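Local coordinates for protein pantothenate synthetase (Francisella tularensis subsp. tularensis, PDB 3QTT) that probably catalyses the ATP-dependent condensation of pantoate with beta-alanine to pantothenate, passing through a pantoyl-adenylate intermediate, at residues Q63-N68 / K122-H127; G150-Q155 / R251-F256; P74-Q79 / R190-T195. All blocks are in the same frame, centred on the assembly; numbering follows the deposited sequence. Where two conformers were deposited one is given.

Contact 1 (Q63-N68 / K122-H127); sequences QFNNPN and KSRPGH. With BAL (beta-alanine), chain F; PRO (proline), chain D.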
loop_
_atom_site.group_PDB
_atom_site.type_symbol
_atom_site.label_atom_id
_atom_site.label_comp_id
_atom_site.label_asym_id
_atom_site.label_seq_id
_atom_site.Cartn_x
_atom_site.Cartn_y
_atom_site.Cartn_z
ATOM N N GLN A 63 -6.036 4.043 12.878
ATOM C CA GLN A 63 -7.327 3.410 12.645
ATOM C C GLN A 63 -8.385 3.782 13.668
ATOM O O GLN A 63 -9.516 3.311 13.598
ATOM C CB GLN A 63 -7.200 1.908 12.446
ATOM C CG GLN A 63 -6.990 1.191 13.707
ATOM C CD GLN A 63 -6.433 -0.154 13.470
ATOM O OE1 GLN A 63 -5.422 -0.308 12.787
ATOM N NE2 GLN A 63 -7.088 -1.149 14.007
ATOM N N PHE A 64 -8.023 4.635 14.615
ATOM C CA PHE A 64 -9.034 5.166 15.520
ATOM C C PHE A 64 -9.547 6.497 15.022
ATOM O O PHE A 64 -8.864 7.508 15.149
ATOM C CB PHE A 64 -8.432 5.378 16.905
ATOM C CG PHE A 64 -8.225 4.114 17.671
ATOM C CD1 PHE A 64 -9.070 3.778 18.719
ATOM C CD2 PHE A 64 -7.186 3.257 17.350
ATOM C CE1 PHE A 64 -8.872 2.618 19.432
ATOM C CE2 PHE A 64 -6.990 2.063 18.062
ATOM C CZ PHE A 64 -7.824 1.753 19.095
ATOM N N ASN A 65 -10.786 6.507 14.539
ATOM C CA ASN A 65 -11.436 7.738 14.084
ATOM C C ASN A 65 -11.907 8.564 15.280
ATOM O O ASN A 65 -12.076 9.772 15.189
ATOM C CB ASN A 65 -12.625 7.423 13.165
ATOM C CG ASN A 65 -13.624 6.451 13.800
ATOM O OD1 ASN A 65 -13.266 5.333 14.219
ATOM N ND2 ASN A 65 -14.884 6.878 13.876
ATOM N N ASN A 66 -12.098 7.883 16.405
ATOM C CA ASN A 66 -12.495 8.513 17.657
ATOM C C ASN A 66 -11.329 8.662 18.658
ATOM O O ASN A 66 -10.859 7.664 19.214
ATOM C CB ASN A 66 -13.619 7.689 18.287
ATOM C CG ASN A 66 -14.266 8.394 19.439
ATOM O OD1 ASN A 66 -13.588 8.873 20.360
ATOM N ND2 ASN A 66 -15.591 8.485 19.393
ATOM N N PRO A 67 -10.883 9.904 18.912
ATOM C CA PRO A 67 -9.690 10.092 19.746
ATOM C C PRO A 67 -9.926 9.612 21.171
ATOM O O PRO A 67 -9.033 9.011 21.777
ATOM C CB PRO A 67 -9.512 11.613 19.752
ATOM C CG PRO A 67 -10.912 12.126 19.684
ATOM C CD PRO A 67 -11.621 11.164 18.726
ATOM N N ASN A 68 -11.112 9.879 21.711
ATOM C CA ASN A 68 -11.412 9.458 23.074
ATOM C C ASN A 68 -11.403 7.923 23.148
ATOM O O ASN A 68 -11.008 7.332 24.159
ATOM C CB ASN A 68 -12.726 10.075 23.584
ATOM C CG ASN A 68 -12.895 9.933 25.101
ATOM O OD1 ASN A 68 -12.206 10.599 25.885
ATOM N ND2 ASN A 68 -13.824 9.067 25.518
ATOM N N LYS A 122 -18.756 3.075 6.761
ATOM C CA LYS A 122 -19.537 4.304 6.889
ATOM C C LYS A 122 -19.440 4.844 8.317
ATOM O O LYS A 122 -19.141 6.026 8.528
ATOM C CB LYS A 122 -20.986 4.023 6.486
ATOM C CG LYS A 122 -22.037 5.011 6.958
ATOM C CD LYS A 122 -23.430 4.586 6.437
ATOM C CE LYS A 122 -23.575 3.047 6.272
ATOM N NZ LYS A 122 -23.993 2.275 7.501
ATOM N N SER A 123 -19.641 3.955 9.290
ATOM C CA SER A 123 -19.554 4.294 10.719
ATOM C C SER A 123 -18.233 4.853 11.249
ATOM O O SER A 123 -18.244 5.797 12.040
ATOM C CB SER A 123 -19.981 3.118 11.591
ATOM O OG SER A 123 -21.331 3.320 11.948
ATOM N N ARG A 124 -17.107 4.250 10.880
ATOM C CA ARG A 124 -15.833 4.802 11.305
ATOM C C ARG A 124 -15.111 5.285 10.066
ATOM O O ARG A 124 -14.523 4.483 9.340
ATOM C CB ARG A 124 -15.005 3.713 12.004
ATOM C CG ARG A 124 -15.759 2.972 13.126
ATOM C CD ARG A 124 -14.909 1.885 13.747
ATOM N NE ARG A 124 -13.760 2.398 14.500
ATOM C CZ ARG A 124 -12.802 1.612 14.996
ATOM N NH1 ARG A 124 -12.863 0.293 14.816
ATOM N NH2 ARG A 124 -11.781 2.128 15.676
ATOM N N PRO A 125 -15.104 6.610 9.839
ATOM C CA PRO A 125 -14.462 7.079 8.606
ATOM C C PRO A 125 -12.957 7.015 8.782
ATOM O O PRO A 125 -12.473 7.400 9.845
ATOM C CB PRO A 125 -14.951 8.533 8.481
ATOM C CG PRO A 125 -16.077 8.678 9.476
ATOM C CD PRO A 125 -15.733 7.714 10.586
ATOM N N GLY A 126 -12.232 6.578 7.759
ATOM C CA GLY A 126 -10.792 6.405 7.866
ATOM C C GLY A 126 -10.289 5.222 8.687
ATOM O O GLY A 126 -9.096 4.945 8.693
ATOM N N HIS A 127 -11.177 4.518 9.379
ATOM C CA HIS A 127 -10.728 3.398 10.166
ATOM C C HIS A 127 -10.022 2.377 9.255
ATOM O O HIS A 127 -8.867 2.007 9.510
ATOM C CB HIS A 127 -11.892 2.761 10.913
ATOM C CG HIS A 127 -11.592 1.389 11.438
ATOM N ND1 HIS A 127 -12.130 0.247 10.883
ATOM C CD2 HIS A 127 -10.794 0.978 12.452
ATOM C CE1 HIS A 127 -11.682 -0.811 11.538
ATOM N NE2 HIS A 127 -10.873 -0.393 12.500
HETATM N N BAL F . -11.430 -3.991 13.956
HETATM C CB BAL F . -10.489 -4.043 15.044
HETATM C CA BAL F . -9.619 -2.844 15.282
HETATM C C BAL F . -10.174 -1.592 15.924
HETATM O O BAL F . -11.322 -1.578 16.444
HETATM O OXT BAL F . -9.497 -0.522 15.952
HETATM N N PRO D . -5.917 -6.185 12.435
HETATM C CA PRO D . -6.571 -5.037 13.071
HETATM C C PRO D . -5.572 -3.923 13.330
HETATM O O PRO D . -5.267 -3.581 14.471
HETATM C CB PRO D . -7.065 -5.606 14.405
HETATM C CG PRO D . -6.941 -7.074 14.294
HETATM C CD PRO D . -5.826 -7.331 13.350
HETATM O OXT PRO D . -5.033 -3.342 12.391
HETATM O O HOH W 1 -11.969 4.886 16.884
#
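Asn65 and Arg124 cross at about a right angle where two loops of the Rossmann-like domain meet to form one wall of the substrate pocket of pantothenate synthetase. The direct hydrogen bond runs from Arg124 NE to Asn65 OD1 (3.0 Å, N-H...O angle 158°); the oxygen lies near the guanidinium plane, while the donor is tilted 20° from the carbonyl plane. A water bridges the same groups, donating to Asn65 OD1 and accepting from Asn66 N and from Arg124 NH2.

Ligand bonds form a second group. Arg124 is bent at chi3, which turns its NH1 edge to the carboxylate of the bound beta-alanine, and NH1 donates to BAL O over 2.9 Å. Gln63 NE2 reaches the other carboxylate oxygen, BAL OXT, at 3.2 Å in an almost straight bond (172°), and that oxygen also sits over one face of the Phe64 ring. Gln63 is a predicted binding residue for both pantoate and beta-alanine; here it also makes a weak bond to a bound proline.

Van der Waals contacts complete the interface. Gln63 and His127 run side by side with amide and ring planes nearly perpendicular, and Asn65 ND2 rests 3.5 Å from Pro125 CD. Just beyond, Asn66 is the N-cap of helix 67-72, its OD1 accepting from Asp69 N.

Contact 2 (G150-Q155 / R251-F256); sequences GEKDYQ and RLIDNF. With ANP (phosphoaminophosphonic acid-adenylate ester), chain C; BAL (beta-alanine), chain F.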
loop_
_atom_site.group_PDB
_atom_site.type_symbol
_atom_site.label_atom_id
_atom_site.label_comp_id
_atom_site.label_asym_id
_atom_site.label_seq_id
_atom_site.Cartn_x
_atom_site.Cartn_y
_atom_site.Cartn_z
ATOM N N GLY A 150 -10.011 -13.077 13.196
ATOM C CA GLY A 150 -11.358 -13.343 13.660
ATOM C C GLY A 150 -12.450 -12.979 12.674
ATOM O O GLY A 150 -12.406 -11.930 12.025
ATOM N N GLU A 151 -13.462 -13.834 12.600
ATOM C CA GLU A 151 -14.638 -13.590 11.773
ATOM C C GLU A 151 -15.376 -12.369 12.301
ATOM O O GLU A 151 -16.115 -11.719 11.596
ATOM C CB GLU A 151 -15.544 -14.816 11.871
ATOM C CG GLU A 151 -16.756 -14.866 10.961
ATOM C CD GLU A 151 -17.464 -16.219 11.049
ATOM O OE1 GLU A 151 -17.967 -16.568 12.145
ATOM O OE2 GLU A 151 -17.495 -16.948 10.033
ATOM N N LYS A 152 -15.149 -12.054 13.561
ATOM C CA LYS A 152 -15.854 -10.978 14.226
ATOM C C LYS A 152 -15.852 -9.735 13.358
ATOM O O LYS A 152 -16.890 -9.126 13.124
ATOM C CB LYS A 152 -15.188 -10.678 15.573
ATOM C CG LYS A 152 -16.028 -9.868 16.534
ATOM C CD LYS A 152 -15.281 -9.707 17.832
ATOM C CE LYS A 152 -15.458 -8.328 18.344
ATOM N NZ LYS A 152 -16.774 -7.960 17.830
ATOM N N ASP A 153 -14.685 -9.363 12.857
ATOM C CA ASP A 153 -14.635 -8.176 12.045
ATOM C C ASP A 153 -14.597 -8.694 10.629
ATOM O O ASP A 153 -13.544 -9.007 10.085
ATOM C CB ASP A 153 -13.339 -7.455 12.399
ATOM C CG ASP A 153 -13.168 -7.304 13.910
ATOM O OD1 ASP A 153 -13.668 -6.307 14.477
ATOM O OD2 ASP A 153 -12.575 -8.205 14.544
ATOM N N TYR A 154 -15.755 -8.644 9.992
ATOM C CA TYR A 154 -15.959 -9.451 8.820
ATOM C C TYR A 154 -15.316 -8.732 7.630
ATOM O O TYR A 154 -14.599 -9.329 6.807
ATOM C CB TYR A 154 -17.467 -9.704 8.618
ATOM C CG TYR A 154 -17.784 -10.770 7.576
ATOM C CD1 TYR A 154 -17.835 -12.114 7.926
ATOM C CD2 TYR A 154 -17.993 -10.432 6.231
ATOM C CE1 TYR A 154 -18.096 -13.095 6.989
ATOM C CE2 TYR A 154 -18.259 -11.406 5.275
ATOM C CZ TYR A 154 -18.307 -12.739 5.664
ATOM O OH TYR A 154 -18.569 -13.728 4.737
ATOM N N GLN A 155 -15.565 -7.429 7.570
ATOM C CA GLN A 155 -15.158 -6.647 6.436
ATOM C C GLN A 155 -13.645 -6.523 6.552
ATOM O O GLN A 155 -12.935 -6.504 5.541
ATOM C CB GLN A 155 -15.821 -5.249 6.455
ATOM C CG GLN A 155 -17.362 -5.168 6.531
ATOM C CD GLN A 155 -17.858 -3.702 6.651
ATOM O OE1 GLN A 155 -18.000 -3.168 7.751
ATOM N NE2 GLN A 155 -18.124 -3.059 5.505
ATOM N N ARG A 251 -18.507 1.049 22.584
ATOM C CA ARG A 251 -19.037 0.717 21.259
ATOM C C ARG A 251 -18.723 -0.721 20.830
ATOM O O ARG A 251 -17.548 -1.115 20.781
ATOM C CB ARG A 251 -18.499 1.699 20.211
ATOM C CG ARG A 251 -19.039 1.434 18.838
ATOM C CD ARG A 251 -18.257 2.120 17.744
ATOM N NE ARG A 251 -18.924 1.923 16.463
ATOM C CZ ARG A 251 -18.560 1.020 15.564
ATOM N NH1 ARG A 251 -17.496 0.247 15.796
ATOM N NH2 ARG A 251 -19.243 0.914 14.425
ATOM N N LEU A 252 -19.770 -1.486 20.499
ATOM C CA LEU A 252 -19.618 -2.912 20.165
ATOM C C LEU A 252 -20.223 -3.351 18.842
ATOM O O LEU A 252 -21.341 -2.968 18.483
ATOM C CB LEU A 252 -20.209 -3.781 21.262
ATOM C CG LEU A 252 -19.514 -3.625 22.598
ATOM C CD1 LEU A 252 -20.314 -4.410 23.596
ATOM C CD2 LEU A 252 -18.048 -4.078 22.517
ATOM N N ILE A 253 -19.493 -4.194 18.127
ATOM C CA ILE A 253 -19.998 -4.666 16.851
ATOM C C ILE A 253 -20.166 -6.162 16.902
ATOM O O ILE A 253 -19.588 -6.840 17.758
ATOM C CB ILE A 253 -19.094 -4.272 15.663
ATOM C CG1 ILE A 253 -17.863 -5.176 15.588
ATOM C CG2 ILE A 253 -18.709 -2.820 15.775
ATOM C CD1 ILE A 253 -18.049 -6.408 14.715
ATOM N N ASP A 254 -21.005 -6.675 16.014
ATOM C CA ASP A 254 -21.179 -8.109 15.955
ATOM C C ASP A 254 -21.685 -8.373 14.571
ATOM O O ASP A 254 -22.158 -7.457 13.922
ATOM C CB ASP A 254 -22.170 -8.592 17.030
ATOM C CG ASP A 254 -22.068 -10.085 17.304
ATOM O OD1 ASP A 254 -21.371 -10.803 16.558
ATOM O OD2 ASP A 254 -22.712 -10.545 18.268
ATOM N N ASN A 255 -21.494 -9.602 14.107
ATOM C CA ASN A 255 -22.124 -10.131 12.922
ATOM C C ASN A 255 -22.183 -11.631 13.101
ATOM O O ASN A 255 -21.270 -12.206 13.693
ATOM C CB ASN A 255 -21.291 -9.821 11.699
ATOM C CG ASN A 255 -20.186 -10.818 11.503
ATOM O OD1 ASN A 255 -20.405 -11.896 10.965
ATOM N ND2 ASN A 255 -18.990 -10.472 11.949
ATOM N N PHE A 256 -23.231 -12.270 12.586
ATOM C CA PHE A 256 -23.374 -13.718 12.681
ATOM C C PHE A 256 -24.312 -14.175 11.584
ATOM O O PHE A 256 -25.027 -13.372 10.981
ATOM C CB PHE A 256 -23.963 -14.101 14.030
ATOM C CG PHE A 256 -25.036 -13.185 14.455
ATOM C CD1 PHE A 256 -26.281 -13.239 13.842
ATOM C CD2 PHE A 256 -24.785 -12.198 15.397
ATOM C CE1 PHE A 256 -27.279 -12.346 14.196
ATOM C CE2 PHE A 256 -25.775 -11.302 15.761
ATOM C CZ PHE A 256 -27.033 -11.376 15.164
HETATM P PG ANP C . -11.433 -6.647 20.062
HETATM O O1G ANP C . -12.863 -6.989 20.084
HETATM O O2G ANP C . -10.710 -7.250 18.798
HETATM O O3G ANP C . -10.678 -7.170 21.326
HETATM P PB ANP C . -10.737 -5.007 18.212
HETATM O O1B ANP C . -11.489 -5.938 17.181
HETATM O O2B ANP C . -10.960 -3.583 17.710
HETATM N N3B ANP C . -11.238 -5.078 19.840
HETATM P PA ANP C . -8.250 -6.597 18.111
HETATM O O1A ANP C . -7.432 -6.858 19.276
HETATM O O2A ANP C . -7.278 -6.058 17.080
HETATM O O3A ANP C . -9.209 -5.280 18.212
HETATM O "O5'" ANP C . -8.664 -7.976 17.494
HETATM C "C5'" ANP C . -7.573 -8.742 17.046
HETATM C "C4'" ANP C . -7.742 -9.980 16.281
HETATM O "O4'" ANP C . -8.435 -10.841 17.099
HETATM C "C3'" ANP C . -8.614 -9.744 15.087
HETATM O "O3'" ANP C . -8.305 -10.601 14.019
HETATM C "C2'" ANP C . -9.916 -9.926 15.623
HETATM O "O2'" ANP C . -10.850 -10.264 14.655
HETATM C "C1'" ANP C . -9.722 -11.080 16.516
HETATM N N9 ANP C . -10.811 -11.225 17.493
HETATM C C8 ANP C . -11.282 -10.292 18.307
HETATM N N7 ANP C . -12.314 -10.771 19.005
HETATM C C5 ANP C . -12.498 -12.038 18.613
HETATM C C6 ANP C . -13.402 -13.023 19.015
HETATM N N6 ANP C . -14.362 -12.760 20.003
HETATM N N1 ANP C . -13.320 -14.217 18.422
HETATM C C2 ANP C . -12.403 -14.466 17.478
HETATM N N3 ANP C . -11.510 -13.543 17.076
HETATM C C4 ANP C . -11.545 -12.332 17.636
HETATM N N BAL F . -11.430 -3.991 13.956
HETATM C CB BAL F . -10.489 -4.043 15.044
HETATM C CA BAL F . -9.619 -2.844 15.282
HETATM C C BAL F . -10.174 -1.592 15.924
HETATM O O BAL F . -11.322 -1.578 16.444
HETATM O OXT BAL F . -9.497 -0.522 15.952
#
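Tyr154 and Asn255 meet at about a right angle, ring and amide planes 71° apart, with Asn255 OD1 placed obliquely to the ring and Asn255 ND2 3.7 Å from Tyr154 CB. Glu151 O lies near the plane of the Asn255 amide, 8° out of it. Here the nucleotide-binding turn after parallel strand 146-150 of the Rossmann-like domain abuts strand 250-257 of the small antiparallel sheet.

Asn255 ND2 donates to Glu151 O (3.2 Å, 157°) and, weakly, to Lys152 O, so one amide grips two successive carbonyls of the turn. Its OD1 accepts from Arg240, which probably helps to fix the rotation of the amide. Beside it, Ile253 CD1 packs 3.4 Å from Lys152 O. The side chain of Lys152 starts away from the strand, and bends at chi3 and chi4 bring NZ back to 3.0 Å from Ile253 O while CD passes 3.4 Å from N7 of the ATP analogue.

The turn also holds the ribose. Gly150 N donates to O3' at 3.1 Å, and Asp153, although at an N-cap position, makes no capping bond; its OD2 instead accepts from O2' at 2.7 Å.

Contact 3 (P74-Q79 / R190-T195); sequences PNQLQQ and RNKNLT. With BAL (beta-alanine), chain F.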
loop_
_atom_site.group_PDB
_atom_site.type_symbol
_atom_site.label_atom_id
_atom_site.label_comp_id
_atom_site.label_asym_id
_atom_site.label_seq_id
_atom_site.Cartn_x
_atom_site.Cartn_y
_atom_site.Cartn_z
ATOM N N PRO A 74 -8.238 -0.165 26.319
ATOM C CA PRO A 74 -7.551 -0.862 27.398
ATOM C C PRO A 74 -6.202 -1.381 26.978
ATOM O O PRO A 74 -6.055 -1.933 25.868
ATOM C CB PRO A 74 -8.523 -2.021 27.794
ATOM C CG PRO A 74 -9.467 -2.169 26.674
ATOM C CD PRO A 74 -9.443 -0.881 25.845
ATOM N N ASN A 75 -5.236 -1.194 27.879
ATOM C CA ASN A 75 -3.933 -1.849 27.811
ATOM C C ASN A 75 -3.535 -2.482 29.148
ATOM O O ASN A 75 -3.568 -1.825 30.176
ATOM C CB ASN A 75 -2.863 -0.844 27.397
ATOM C CG ASN A 75 -2.691 0.264 28.404
ATOM O OD1 ASN A 75 -3.627 0.601 29.129
ATOM N ND2 ASN A 75 -1.489 0.844 28.457
ATOM N N GLN A 76 -3.243 -3.774 29.161
ATOM C CA GLN A 76 -2.441 -4.303 30.235
ATOM C C GLN A 76 -1.334 -5.149 29.648
ATOM O O GLN A 76 -1.488 -6.349 29.521
ATOM C CB GLN A 76 -3.380 -5.253 30.957
ATOM C CG GLN A 76 -4.769 -5.315 30.252
ATOM C CD GLN A 76 -5.323 -6.730 30.055
ATOM O OE1 GLN A 76 -4.678 -7.592 29.452
ATOM N NE2 GLN A 76 -6.536 -6.962 30.558
ATOM N N LEU A 77 -0.136 -4.630 29.557
ATOM C CA LEU A 77 0.841 -5.368 28.785
ATOM C C LEU A 77 1.433 -6.479 29.640
ATOM O O LEU A 77 1.686 -7.584 29.165
ATOM C CB LEU A 77 1.912 -4.422 28.234
ATOM C CG LEU A 77 3.196 -5.062 27.695
ATOM C CD1 LEU A 77 2.947 -5.742 26.376
ATOM C CD2 LEU A 77 4.309 -4.038 27.563
ATOM N N GLN A 78 1.645 -6.202 30.916
ATOM C CA GLN A 78 2.342 -7.168 31.743
ATOM C C GLN A 78 1.507 -8.430 31.861
ATOM O O GLN A 78 2.042 -9.535 31.839
ATOM C CB GLN A 78 2.714 -6.570 33.097
ATOM C CG GLN A 78 3.473 -5.245 32.954
ATOM C CD GLN A 78 4.567 -5.299 31.894
ATOM O OE1 GLN A 78 5.232 -6.317 31.734
ATOM N NE2 GLN A 78 4.747 -4.202 31.163
ATOM N N GLN A 79 0.190 -8.263 31.937
ATOM C CA GLN A 79 -0.725 -9.402 31.894
ATOM C C GLN A 79 -0.733 -10.124 30.516
ATOM O O GLN A 79 -0.660 -11.355 30.457
ATOM C CB GLN A 79 -2.125 -8.932 32.295
ATOM C CG GLN A 79 -2.086 -7.777 33.310
ATOM C CD GLN A 79 -3.463 -7.424 33.866
ATOM O OE1 GLN A 79 -4.294 -8.302 34.085
ATOM N NE2 GLN A 79 -3.710 -6.133 34.086
ATOM N N ARG A 190 -12.921 -3.969 24.481
ATOM C CA ARG A 190 -13.623 -2.782 24.934
ATOM C C ARG A 190 -14.729 -3.154 25.911
ATOM O O ARG A 190 -15.374 -2.294 26.509
ATOM C CB ARG A 190 -14.175 -2.019 23.733
ATOM C CG ARG A 190 -13.097 -1.454 22.779
ATOM C CD ARG A 190 -13.773 -0.694 21.630
ATOM N NE ARG A 190 -12.904 0.176 20.846
ATOM C CZ ARG A 190 -12.386 -0.153 19.657
ATOM N NH1 ARG A 190 -12.634 -1.359 19.150
ATOM N NH2 ARG A 190 -11.613 0.710 18.983
ATOM N N ASN A 191 -14.946 -4.448 26.072
ATOM C CA ASN A 191 -15.901 -4.924 27.058
ATOM C C ASN A 191 -15.392 -4.710 28.468
ATOM O O ASN A 191 -16.166 -4.777 29.421
ATOM C CB ASN A 191 -16.228 -6.397 26.826
ATOM C CG ASN A 191 -16.967 -6.621 25.532
ATOM O OD1 ASN A 191 -17.383 -5.670 24.869
ATOM N ND2 ASN A 191 -17.164 -7.875 25.182
ATOM N N LYS A 192 -14.088 -4.448 28.590
ATOM C CA LYS A 192 -13.466 -4.169 29.885
ATOM C C LYS A 192 -13.926 -2.836 30.346
ATOM O O LYS A 192 -13.941 -2.556 31.523
ATOM C CB LYS A 192 -11.940 -4.150 29.805
ATOM C CG LYS A 192 -11.314 -5.523 29.575
ATOM C CD LYS A 192 -9.799 -5.463 29.392
ATOM C CE LYS A 192 -9.251 -6.832 28.985
ATOM N NZ LYS A 192 -9.976 -7.453 27.823
ATOM N N ASN A 193 -14.313 -2.000 29.404
ATOM C CA ASN A 193 -14.650 -0.637 29.739
ATOM C C ASN A 193 -16.090 -0.469 30.170
ATOM O O ASN A 193 -16.518 0.622 30.551
ATOM C CB ASN A 193 -14.305 0.304 28.575
ATOM C CG ASN A 193 -12.805 0.593 28.483
ATOM O OD1 ASN A 193 -12.068 0.439 29.469
ATOM N ND2 ASN A 193 -12.349 1.015 27.300
ATOM N N LEU A 194 -16.850 -1.544 30.117
ATOM C CA LEU A 194 -18.260 -1.414 30.443
ATOM C C LEU A 194 -18.579 -1.800 31.873
ATOM O O LEU A 194 -18.048 -2.772 32.426
ATOM C CB LEU A 194 -19.163 -2.125 29.427
ATOM C CG LEU A 194 -18.768 -3.502 28.921
ATOM C CD1 LEU A 194 -18.907 -4.435 30.066
ATOM C CD2 LEU A 194 -19.666 -3.918 27.770
ATOM N N THR A 195 -19.435 -0.983 32.467
ATOM C CA THR A 195 -19.867 -1.160 33.832
ATOM C C THR A 195 -20.811 -2.317 33.954
ATOM O O THR A 195 -21.404 -2.769 32.981
ATOM C CB THR A 195 -20.636 0.046 34.364
ATOM O OG1 THR A 195 -21.915 -0.403 34.838
ATOM C CG2 THR A 195 -20.820 1.104 33.276
HETATM N N BAL F . -11.430 -3.991 13.956
HETATM C CB BAL F . -10.489 -4.043 15.044
HETATM C CA BAL F . -9.619 -2.844 15.282
HETATM C C BAL F . -10.174 -1.592 15.924
HETATM O O BAL F . -11.322 -1.578 16.444
HETATM O OXT BAL F . -9.497 -0.522 15.952
#
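Pro74 and Arg190 bring the two backbones closest, with their CA atoms 6.8 Å apart and no hydrogen bond between the segments, so the contact is held by side chains. It joins the approach to helix 77-86 with the loop that begins at Arg190, last of the predicted ATP-binding residues Leu187 to Arg190, probably the counterpart of the KMSKS loop of related nucleotidyltransferase-type enzymes. A bond from Asn193 N to Arg190 O (3.1 Å) tightens that loop into a turn.

The proline ring is the hub. Pro74 CB faces the aliphatic part of Lys192, 4.0 Å from Lys192 CD. On another side, Pro74 CD packs 3.8 Å from Asn193 ND2, the side chains of Pro74 and Asn193 crossing obliquely. The polar partner of Asn193 ND2 is Thr72 O, which ties the loop to the end of helix 67-72. Lys192 and Gln76 approach from opposite directions, while the ammonium group of Lys192 makes a weak bond to Ala34 O in another predicted ATP-binding segment.

Arg190 contributes its backbone to this patch, while its side chain runs elsewhere. Its CB points away from Pro74, and the chain is extended from CG to NE, which carries the guanidinium to the bound ligands. There it forms salt bridges with Asp69 and with a phosphate oxygen of the ATP analogue. Beta-alanine meets the guanidinium at its edge: BAL O accepts from Arg190 NH1 at 3.0 Å (163°) and, more weakly, from Arg190 NH2 at 3.4 Å.

Contact 1 closes along the chain before contact 2 opens, whereas contact 3 crosses both, its segments alternating with theirs. The centres of contacts 1 and 2 lie about 16 Å apart, and each is about 19 Å from that of contact 3. Contacts 1 and 3 share a chain region in which helices 67-72 and 77-86 follow one another, and contact 2 brings in strand 250-257 of the antiparallel sheet. Direct packing joins them: Arg251 lies against Ser123 and Arg124, Phe64 against Arg190, and Leu252 against Leu194. All three touch the same beta-alanine, so distant parts of the sequence converge on one active-site cleft between the Rossmann-like domain and the antiparallel sheet.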